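Local atomic coordinates of probable glutathione reductase (PDB entry 4DNA), a protein that probably catalyses the NADPH-dependent reduction of glutathione disulfide to glutathione, using a bound FAD and a redox-active disulfide in each subunit of a homodimer. Residues G143-H148 with C157-E162; F79-L84 with P167-S172; K52-A57 with E162-P167. All blocks are in the same frame, centred on the assembly; numbering follows the deposited sequence.

Contact 1 of 3, residues G143-H148 with C157-E162; sequences GHPSPH and CITSNE
P145 presses one end of its ring against T159 and the other against N161. Its CB and CG meet the branch point of T159, with P145 CB 3.8 Å from T159 CB, and the two side chains cross at about a right angle. At the far end P145 CD lies 3.4 Å from N161 ND2, a van der Waals contact of ring carbon with amide nitrogen; no hydrogen bond joins the two segments.

The polar atoms of T159 work within its own segment instead. With CG2 anti to the carbonyl carbon, the methyl faces P145 CB, while OG1 (chi1 66°) turns to the helix start and accepts a weak bond from N161 N. E162 OE1 takes T159 N at 2.8 Å (N-H...O 165°) and also pairs with T159 OG1 at 3.1 Å, both from one face of the carboxylate. H144 ND1 donates to P145 O, which lies in the imidazole plane, although the donor stands well above the carbonyl plane. The S160 side chain comes within about 4 Å of FAD. P145 thus packs strand 143-145, which pairs with strand 266-268, onto a helix N terminus closed by a T159-E162 capping box.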
loop_
_atom_site.group_PDB
_atom_site.type_symbol
_atom_site.label_atom_id
_atom_site.label_comp_id
_atom_site.label_asym_id
_atom_site.label_seq_id
_atom_site.Cartn_x
_atom_site.Cartn_y
_atom_site.Cartn_z
ATOM N N GLY A 143 -0.555 -28.940 9.636
ATOM C CA GLY A 143 0.730 -29.634 9.693
ATOM C C GLY A 143 1.625 -29.129 10.810
ATOM O O GLY A 143 1.145 -28.543 11.774
ATOM N N HIS A 144 2.927 -29.360 10.666
ATOM C CA HIS A 144 3.942 -28.978 11.651
ATOM C C HIS A 144 5.259 -28.892 10.943
ATOM O O HIS A 144 5.398 -29.457 9.858
ATOM C CB HIS A 144 4.029 -29.996 12.784
ATOM C CG HIS A 144 4.334 -31.408 12.324
ATOM N ND1 HIS A 144 5.542 -31.776 11.856
ATOM C CD2 HIS A 144 3.535 -32.549 12.281
ATOM C CE1 HIS A 144 5.516 -33.079 11.528
ATOM N NE2 HIS A 144 4.287 -33.549 11.786
ATOM N N PRO A 145 6.260 -28.206 11.535
ATOM C CA PRO A 145 7.524 -28.103 10.804
ATOM C C PRO A 145 8.149 -29.474 10.664
ATOM O O PRO A 145 7.999 -30.308 11.551
ATOM C CB PRO A 145 8.391 -27.220 11.702
ATOM C CG PRO A 145 7.428 -26.523 12.615
ATOM C CD PRO A 145 6.314 -27.501 12.826
ATOM N N SER A 146 8.822 -29.704 9.541
ATOM C CA SER A 146 9.462 -30.987 9.271
ATOM C C SER A 146 10.589 -31.284 10.256
ATOM O O SER A 146 11.491 -30.467 10.432
ATOM C CB SER A 146 10.013 -31.032 7.841
ATOM O OG SER A 146 8.990 -30.794 6.889
ATOM N N PRO A 147 10.529 -32.448 10.921
ATOM C CA PRO A 147 11.731 -32.898 11.596
ATOM C C PRO A 147 12.586 -33.609 10.558
ATOM O O PRO A 147 12.057 -34.303 9.671
ATOM C CB PRO A 147 11.210 -33.891 12.646
ATOM C CG PRO A 147 9.728 -34.033 12.411
ATOM C CD PRO A 147 9.423 -33.405 11.082
ATOM N N HIS A 148 13.896 -33.415 10.643
ATOM C CA HIS A 148 14.781 -34.000 9.665
ATOM C C HIS A 148 15.603 -35.065 10.301
ATOM O O HIS A 148 16.836 -34.968 10.342
ATOM C CB HIS A 148 15.618 -32.909 9.016
ATOM C CG HIS A 148 14.814 -32.020 8.101
ATOM N ND1 HIS A 148 14.796 -32.182 6.757
ATOM C CD2 HIS A 148 13.942 -30.964 8.383
ATOM C CE1 HIS A 148 13.974 -31.265 6.205
ATOM N NE2 HIS A 148 13.453 -30.518 7.201
ATOM N N CYS A 157 18.820 -28.148 16.533
ATOM C CA CYS A 157 18.342 -27.067 15.695
ATOM C C CYS A 157 17.007 -26.531 16.161
ATOM O O CYS A 157 16.392 -27.093 17.064
ATOM C CB CYS A 157 18.223 -27.558 14.268
ATOM S SG CYS A 157 19.820 -27.980 13.568
ATOM N N ILE A 158 16.556 -25.438 15.554
ATOM C CA ILE A 158 15.260 -24.878 15.909
ATOM C C ILE A 158 14.286 -24.832 14.731
ATOM O O ILE A 158 14.690 -24.905 13.571
ATOM C CB ILE A 158 15.377 -23.491 16.578
ATOM C CG1 ILE A 158 16.149 -22.505 15.699
ATOM C CG2 ILE A 158 16.008 -23.614 17.950
ATOM C CD1 ILE A 158 15.962 -21.063 16.117
ATOM N N THR A 159 12.996 -24.743 15.044
ATOM C CA THR A 159 11.984 -24.512 14.023
ATOM C C THR A 159 11.315 -23.183 14.321
ATOM O O THR A 159 11.611 -22.540 15.329
ATOM C CB THR A 159 10.909 -25.619 13.985
ATOM O OG1 THR A 159 10.156 -25.606 15.200
ATOM C CG2 THR A 159 11.527 -26.978 13.792
ATOM N N SER A 160 10.403 -22.781 13.446
ATOM C CA SER A 160 9.590 -21.609 13.688
ATOM C C SER A 160 8.746 -21.739 14.969
ATOM O O SER A 160 8.315 -20.738 15.556
ATOM C CB SER A 160 8.723 -21.321 12.467
ATOM O OG SER A 160 7.970 -22.455 12.079
ATOM N N ASN A 161 8.505 -22.969 15.411
ATOM C CA ASN A 161 7.870 -23.145 16.693
ATOM C C ASN A 161 8.699 -22.460 17.765
ATOM O O ASN A 161 8.167 -21.669 18.533
ATOM C CB ASN A 161 7.665 -24.620 17.007
ATOM C CG ASN A 161 6.436 -25.195 16.323
ATOM O OD1 ASN A 161 5.498 -24.473 16.020
ATOM N ND2 ASN A 161 6.436 -26.499 16.086
ATOM N N GLU A 162 10.008 -22.716 17.786
ATOM C CA GLU A 162 10.874 -22.172 18.840
ATOM C C GLU A 162 11.430 -20.812 18.511
ATOM O O GLU A 162 12.014 -20.161 19.381
ATOM C CB GLU A 162 12.059 -23.081 19.135
ATOM C CG GLU A 162 11.681 -24.441 19.654
ATOM C CD GLU A 162 11.332 -25.362 18.528
ATOM O OE1 GLU A 162 12.131 -25.430 17.564
ATOM O OE2 GLU A 162 10.254 -25.984 18.591
#

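Contact 2 of 3, residues F79-L84 with P167-S172; sequences FDWAKL and PALPES
W81 turns one face of its indole to L169, which reaches it with two parts of its side chain. L169 CD1 sits over the six-membered half, offset toward the rim and 3.5 Å from W81 CE3. Nearer the backbone, L169 CB makes an off-centre CH-pi contact with the five-membered ring, 4.3 Å from its centroid. L169 N lies over a face of the indole too, and A168 C approaches W81 CD1 obliquely at 3.9 Å.

F79 stands beside this pair, its ring meeting W81 edge against edge: F79 CE2 and W81 CE3 each lie near the plane of the other ring. L169 CD2 arrives at the rim of F79 as well, 4.5 Å from F79 CD2. W81 CG is anti to the backbone N (chi1 177°), which carries the indole out from the first turn of helix 81-106 toward the loop.

That loop leads into strand 172-176 of a parallel Rossmann-type sheet, which runs into the glycine-rich turn predicted to bind the nicotinamide nucleotide, so the start of a long FAD-domain helix is here set against the entrance to the second nucleotide-binding domain. W81 NE1 donates to L166 O, just before the loop segment. F79 also belongs to the dimer interface, where its ring meets W72 of the second subunit and its backbone pairs antiparallel with a strand of that chain.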
loop_
_atom_site.group_PDB
_atom_site.type_symbol
_atom_site.label_atom_id
_atom_site.label_comp_id
_atom_site.label_asym_id
_atom_site.label_seq_id
_atom_site.Cartn_x
_atom_site.Cartn_y
_atom_site.Cartn_z
ATOM N N PHE A 79 17.543 -2.669 21.490
ATOM C CA PHE A 79 16.463 -3.637 21.390
ATOM C C PHE A 79 16.444 -4.677 22.516
ATOM O O PHE A 79 17.457 -5.293 22.821
ATOM C CB PHE A 79 16.515 -4.332 20.033
ATOM C CG PHE A 79 15.509 -5.435 19.881
ATOM C CD1 PHE A 79 14.166 -5.143 19.644
ATOM C CD2 PHE A 79 15.902 -6.770 19.984
ATOM C CE1 PHE A 79 13.239 -6.159 19.511
ATOM C CE2 PHE A 79 14.975 -7.791 19.849
ATOM C CZ PHE A 79 13.645 -7.485 19.609
ATOM N N ASP A 80 15.268 -4.888 23.096
ATOM C CA ASP A 80 15.060 -5.834 24.184
ATOM C C ASP A 80 14.172 -6.993 23.698
ATOM O O ASP A 80 12.957 -6.895 23.708
ATOM C CB ASP A 80 14.377 -5.082 25.327
ATOM C CG ASP A 80 14.427 -5.815 26.641
ATOM O OD1 ASP A 80 14.113 -7.033 26.693
ATOM O OD2 ASP A 80 14.754 -5.145 27.644
ATOM N N TRP A 81 14.782 -8.093 23.288
ATOM C CA TRP A 81 14.047 -9.293 22.879
ATOM C C TRP A 81 12.968 -9.735 23.849
ATOM O O TRP A 81 11.818 -9.945 23.475
ATOM C CB TRP A 81 15.053 -10.397 22.652
ATOM C CG TRP A 81 14.504 -11.746 22.279
ATOM C CD1 TRP A 81 14.393 -12.865 23.096
ATOM C CD2 TRP A 81 14.028 -12.194 20.961
ATOM N NE1 TRP A 81 13.883 -13.936 22.399
ATOM C CE2 TRP A 81 13.644 -13.601 21.119
ATOM C CE3 TRP A 81 13.885 -11.599 19.720
ATOM C CZ2 TRP A 81 13.146 -14.349 20.063
ATOM C CZ3 TRP A 81 13.377 -12.367 18.664
ATOM C CH2 TRP A 81 13.018 -13.707 18.834
ATOM N N ALA A 82 13.328 -9.862 25.115
ATOM C CA ALA A 82 12.383 -10.281 26.145
ATOM C C ALA A 82 11.122 -9.423 26.157
ATOM O O ALA A 82 10.043 -9.900 26.509
ATOM C CB ALA A 82 13.048 -10.275 27.514
ATOM N N LYS A 83 11.255 -8.163 25.763
ATOM C CA LYS A 83 10.093 -7.288 25.739
ATOM C C LYS A 83 9.160 -7.531 24.543
ATOM O O LYS A 83 7.936 -7.536 24.700
ATOM C CB LYS A 83 10.508 -5.829 25.898
ATOM C CG LYS A 83 10.378 -5.406 27.351
ATOM C CD LYS A 83 11.447 -4.434 27.799
ATOM C CE LYS A 83 11.237 -4.069 29.262
ATOM N NZ LYS A 83 12.482 -3.521 29.880
ATOM N N LEU A 84 9.754 -7.761 23.371
ATOM C CA LEU A 84 9.027 -8.144 22.178
ATOM C C LEU A 84 8.249 -9.425 22.421
ATOM O O LEU A 84 7.019 -9.419 22.382
ATOM C CB LEU A 84 9.987 -8.350 21.008
ATOM C CG LEU A 84 9.326 -8.683 19.666
ATOM C CD1 LEU A 84 8.333 -7.590 19.304
ATOM C CD2 LEU A 84 10.353 -8.864 18.566
ATOM N N PRO A 167 14.660 -18.327 24.416
ATOM C CA PRO A 167 14.868 -17.702 25.726
ATOM C C PRO A 167 15.802 -16.489 25.696
ATOM O O PRO A 167 15.757 -15.655 26.603
ATOM C CB PRO A 167 15.472 -18.842 26.558
ATOM C CG PRO A 167 14.913 -20.076 25.936
ATOM C CD PRO A 167 14.925 -19.777 24.461
ATOM N N ALA A 168 16.650 -16.411 24.674
ATOM C CA ALA A 168 17.505 -15.244 24.456
ATOM C C ALA A 168 17.691 -15.032 22.970
ATOM O O ALA A 168 17.452 -15.933 22.154
ATOM C CB ALA A 168 18.854 -15.419 25.130
ATOM N N LEU A 169 18.119 -13.833 22.616
ATOM C CA LEU A 169 18.342 -13.502 21.228
ATOM C C LEU A 169 19.735 -13.958 20.805
ATOM O O LEU A 169 20.730 -13.514 21.377
ATOM C CB LEU A 169 18.197 -12.004 21.045
ATOM C CG LEU A 169 18.507 -11.483 19.657
ATOM C CD1 LEU A 169 17.279 -11.622 18.762
ATOM C CD2 LEU A 169 18.955 -10.038 19.780
ATOM N N PRO A 170 19.816 -14.841 19.790
ATOM C CA PRO A 170 21.138 -15.286 19.325
ATOM C C PRO A 170 21.936 -14.108 18.791
ATOM O O PRO A 170 21.362 -13.148 18.258
ATOM C CB PRO A 170 20.809 -16.259 18.189
ATOM C CG PRO A 170 19.468 -15.841 17.708
ATOM C CD PRO A 170 18.732 -15.342 18.925
ATOM N N GLU A 171 23.244 -14.169 18.968
ATOM C CA GLU A 171 24.126 -13.162 18.425
ATOM C C GLU A 171 24.438 -13.555 16.977
ATOM O O GLU A 171 24.738 -12.695 16.141
ATOM C CB GLU A 171 25.371 -13.019 19.320
ATOM C CG GLU A 171 26.697 -12.753 18.603
ATOM C CD GLU A 171 27.930 -13.094 19.452
ATOM O OE1 GLU A 171 27.873 -14.038 20.291
ATOM O OE2 GLU A 171 28.964 -12.412 19.267
ATOM N N SER A 172 24.333 -14.853 16.681
ATOM C CA SER A 172 24.404 -15.351 15.307
ATOM C C SER A 172 23.374 -16.456 15.066
ATOM O O SER A 172 23.095 -17.254 15.969
ATOM C CB SER A 172 25.820 -15.825 14.947
ATOM O OG SER A 172 26.316 -16.737 15.908
#

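Contact 3 of 3, residues K52-A57 with E162-P167; sequences KLYVYA and EAFDLP
Y54 and F164 carry this buried contact almost alone. The edge of F164 points at the face of Y54 in a T-shaped pair, with planes at 74° and centroids 5.3 Å apart. F164 CD1 stands over the tyrosine ring, offset toward its rim, and comes 3.6 Å from Y54 CE2. The same tyrosine then reaches past the phenyl group with its hydroxyl: Y54 OH donates to F164 O at 2.8 Å, tilted 15° from the carbonyl plane. F164 is thus met twice, at its ring edge by the tyrosine face and at its carbonyl by the hydroxyl, two contacts that together would restrict the turning of the Y54 ring. Y54 CG lies anti to the carbonyl carbon (chi1 -80°), sending the ring off the helix toward the turn. Replacing Y54 by a leucine would remove both the flat face and the hydroxyl, and would probably leave F164 O without this donor and the F164 ring freer to turn.

L84, V85 and I188 pack round Y54, while F185 meets the ring of F164. Beyond this buried pair little else meets across the segments. F164 belongs to a type I beta turn from A163 to L166; D165, on the turn's exposed side, directs its CB away from the helix and pairs through OD1 with K88. On the other segment, Y56 and K52 turn to the second subunit, where K52 NZ bonds to P440 O of that chain.

The F164 side chain lies about 5 Å from FAD and about 4 Å from the side chain of K51, which binds FAD. Helix 48-66 starts at C48 of the redox-active C43-C48 disulfide, so the aromatic pair packs beside the flavin-disulfide site characteristic of the pyridine nucleotide-disulfide oxidoreductase family.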
loop_
_atom_site.group_PDB
_atom_site.type_symbol
_atom_site.label_atom_id
_atom_site.label_comp_id
_atom_site.label_asym_id
_atom_site.label_seq_id
_atom_site.Cartn_x
_atom_site.Cartn_y
_atom_site.Cartn_z
ATOM N N LYS A 52 4.297 -11.236 11.499
ATOM C CA LYS A 52 4.188 -9.878 10.980
ATOM C C LYS A 52 4.590 -8.849 12.040
ATOM O O LYS A 52 5.101 -7.772 11.707
ATOM C CB LYS A 52 2.771 -9.636 10.437
ATOM C CG LYS A 52 2.535 -8.314 9.711
ATOM C CD LYS A 52 3.211 -8.240 8.345
ATOM C CE LYS A 52 2.829 -6.962 7.608
ATOM N NZ LYS A 52 1.387 -6.922 7.239
ATOM N N LEU A 53 4.378 -9.183 13.309
ATOM C CA LEU A 53 4.789 -8.308 14.392
ATOM C C LEU A 53 6.309 -8.197 14.433
ATOM O O LEU A 53 6.877 -7.103 14.500
ATOM C CB LEU A 53 4.232 -8.811 15.727
ATOM C CG LEU A 53 2.696 -8.799 15.899
ATOM C CD1 LEU A 53 2.299 -9.184 17.317
ATOM C CD2 LEU A 53 2.069 -7.454 15.553
ATOM N N TYR A 54 6.965 -9.345 14.357
ATOM C CA TYR A 54 8.420 -9.413 14.392
ATOM C C TYR A 54 9.017 -8.690 13.194
ATOM O O TYR A 54 10.087 -8.096 13.283
ATOM C CB TYR A 54 8.857 -10.880 14.463
ATOM C CG TYR A 54 8.774 -11.476 15.873
ATOM C CD1 TYR A 54 7.784 -11.067 16.789
ATOM C CD2 TYR A 54 9.679 -12.452 16.287
ATOM C CE1 TYR A 54 7.715 -11.607 18.069
ATOM C CE2 TYR A 54 9.612 -12.995 17.558
ATOM C CZ TYR A 54 8.636 -12.569 18.447
ATOM O OH TYR A 54 8.596 -13.122 19.702
ATOM N N VAL A 55 8.301 -8.726 12.074
ATOM C CA VAL A 55 8.685 -7.951 10.910
ATOM C C VAL A 55 8.673 -6.479 11.289
ATOM O O VAL A 55 9.636 -5.760 11.012
ATOM C CB VAL A 55 7.734 -8.175 9.727
ATOM C CG1 VAL A 55 7.957 -7.122 8.667
ATOM C CG2 VAL A 55 7.916 -9.565 9.151
ATOM N N TYR A 56 7.589 -6.044 11.930
ATOM C CA TYR A 56 7.459 -4.663 12.349
ATOM C C TYR A 56 8.587 -4.294 13.307
ATOM O O TYR A 56 9.271 -3.274 13.115
ATOM C CB TYR A 56 6.101 -4.414 13.010
ATOM C CG TYR A 56 4.911 -4.367 12.072
ATOM C CD1 TYR A 56 5.027 -3.849 10.783
ATOM C CD2 TYR A 56 3.649 -4.796 12.498
ATOM C CE1 TYR A 56 3.936 -3.784 9.939
ATOM C CE2 TYR A 56 2.543 -4.732 11.662
ATOM C CZ TYR A 56 2.694 -4.227 10.383
ATOM O OH TYR A 56 1.614 -4.170 9.527
ATOM N N ALA A 57 8.785 -5.133 14.327
ATOM C CA ALA A 57 9.876 -4.945 15.275
ATOM C C ALA A 57 11.185 -4.757 14.553
ATOM O O ALA A 57 11.968 -3.914 14.938
ATOM C CB ALA A 57 9.988 -6.124 16.214
ATOM N N GLU A 162 10.008 -22.716 17.786
ATOM C CA GLU A 162 10.874 -22.172 18.840
ATOM C C GLU A 162 11.430 -20.812 18.511
ATOM O O GLU A 162 12.014 -20.161 19.381
ATOM C CB GLU A 162 12.059 -23.081 19.135
ATOM C CG GLU A 162 11.681 -24.441 19.654
ATOM C CD GLU A 162 11.332 -25.362 18.528
ATOM O OE1 GLU A 162 12.131 -25.430 17.564
ATOM O OE2 GLU A 162 10.254 -25.984 18.591
ATOM N N ALA A 163 11.282 -20.386 17.266
ATOM C CA ALA A 163 11.953 -19.174 16.838
ATOM C C ALA A 163 11.394 -17.972 17.573
ATOM O O ALA A 163 12.141 -17.163 18.136
ATOM C CB ALA A 163 11.830 -18.996 15.342
ATOM N N PHE A 164 10.071 -17.874 17.604
ATOM C CA PHE A 164 9.422 -16.745 18.250
ATOM C C PHE A 164 9.746 -16.657 19.732
ATOM O O PHE A 164 9.749 -15.558 20.301
ATOM C CB PHE A 164 7.911 -16.810 18.059
ATOM C CG PHE A 164 7.481 -16.738 16.632
ATOM C CD1 PHE A 164 7.605 -15.548 15.912
ATOM C CD2 PHE A 164 6.957 -17.852 16.004
ATOM C CE1 PHE A 164 7.216 -15.474 14.583
ATOM C CE2 PHE A 164 6.562 -17.786 14.677
ATOM C CZ PHE A 164 6.684 -16.592 13.970
ATOM N N ASP A 165 10.034 -17.804 20.343
ATOM C CA ASP A 165 10.135 -17.887 21.792
ATOM C C ASP A 165 11.503 -18.287 22.325
ATOM O O ASP A 165 11.594 -18.789 23.446
ATOM C CB ASP A 165 9.079 -18.850 22.354
ATOM C CG ASP A 165 7.663 -18.320 22.232
ATOM O OD1 ASP A 165 7.440 -17.103 22.419
ATOM O OD2 ASP A 165 6.760 -19.136 21.961
ATOM N N LEU A 166 12.563 -18.074 21.552
ATOM C CA LEU A 166 13.898 -18.355 22.077
ATOM C C LEU A 166 14.068 -17.642 23.423
ATOM O O LEU A 166 13.638 -16.498 23.574
ATOM C CB LEU A 166 14.991 -17.919 21.103
ATOM C CG LEU A 166 15.089 -18.702 19.802
ATOM C CD1 LEU A 166 15.965 -17.965 18.814
ATOM C CD2 LEU A 166 15.651 -20.083 20.066
ATOM N N PRO A 167 14.660 -18.327 24.416
ATOM C CA PRO A 167 14.868 -17.702 25.726
ATOM C C PRO A 167 15.802 -16.489 25.696
ATOM O O PRO A 167 15.757 -15.655 26.603
ATOM C CB PRO A 167 15.472 -18.842 26.558
ATOM C CG PRO A 167 14.913 -20.076 25.936
ATOM C CD PRO A 167 14.925 -19.777 24.461
#

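From the N terminus, the chain first lays down 52-57 on helix 48-66, which begins at one cysteine of the redox disulfide, then 79-84 at the start of helix 81-106. It continues through the FAD-domain strands to 143-148, where contact 1 closes a short loop of eight residues with 157-162. Contact 3 next brings 162-167 back to 52-57, sharing E162 with contact 1, and contact 2 brings 167-172 back to 79-84, sharing P167 with contact 3. Contact 1 lies within the spans of both others, whereas contacts 2 and 3 cross. One continuous run, 157-172, therefore ties strand 143-145 and two FAD-domain helices to the entrance of the parallel sheet starting with strand 172-176.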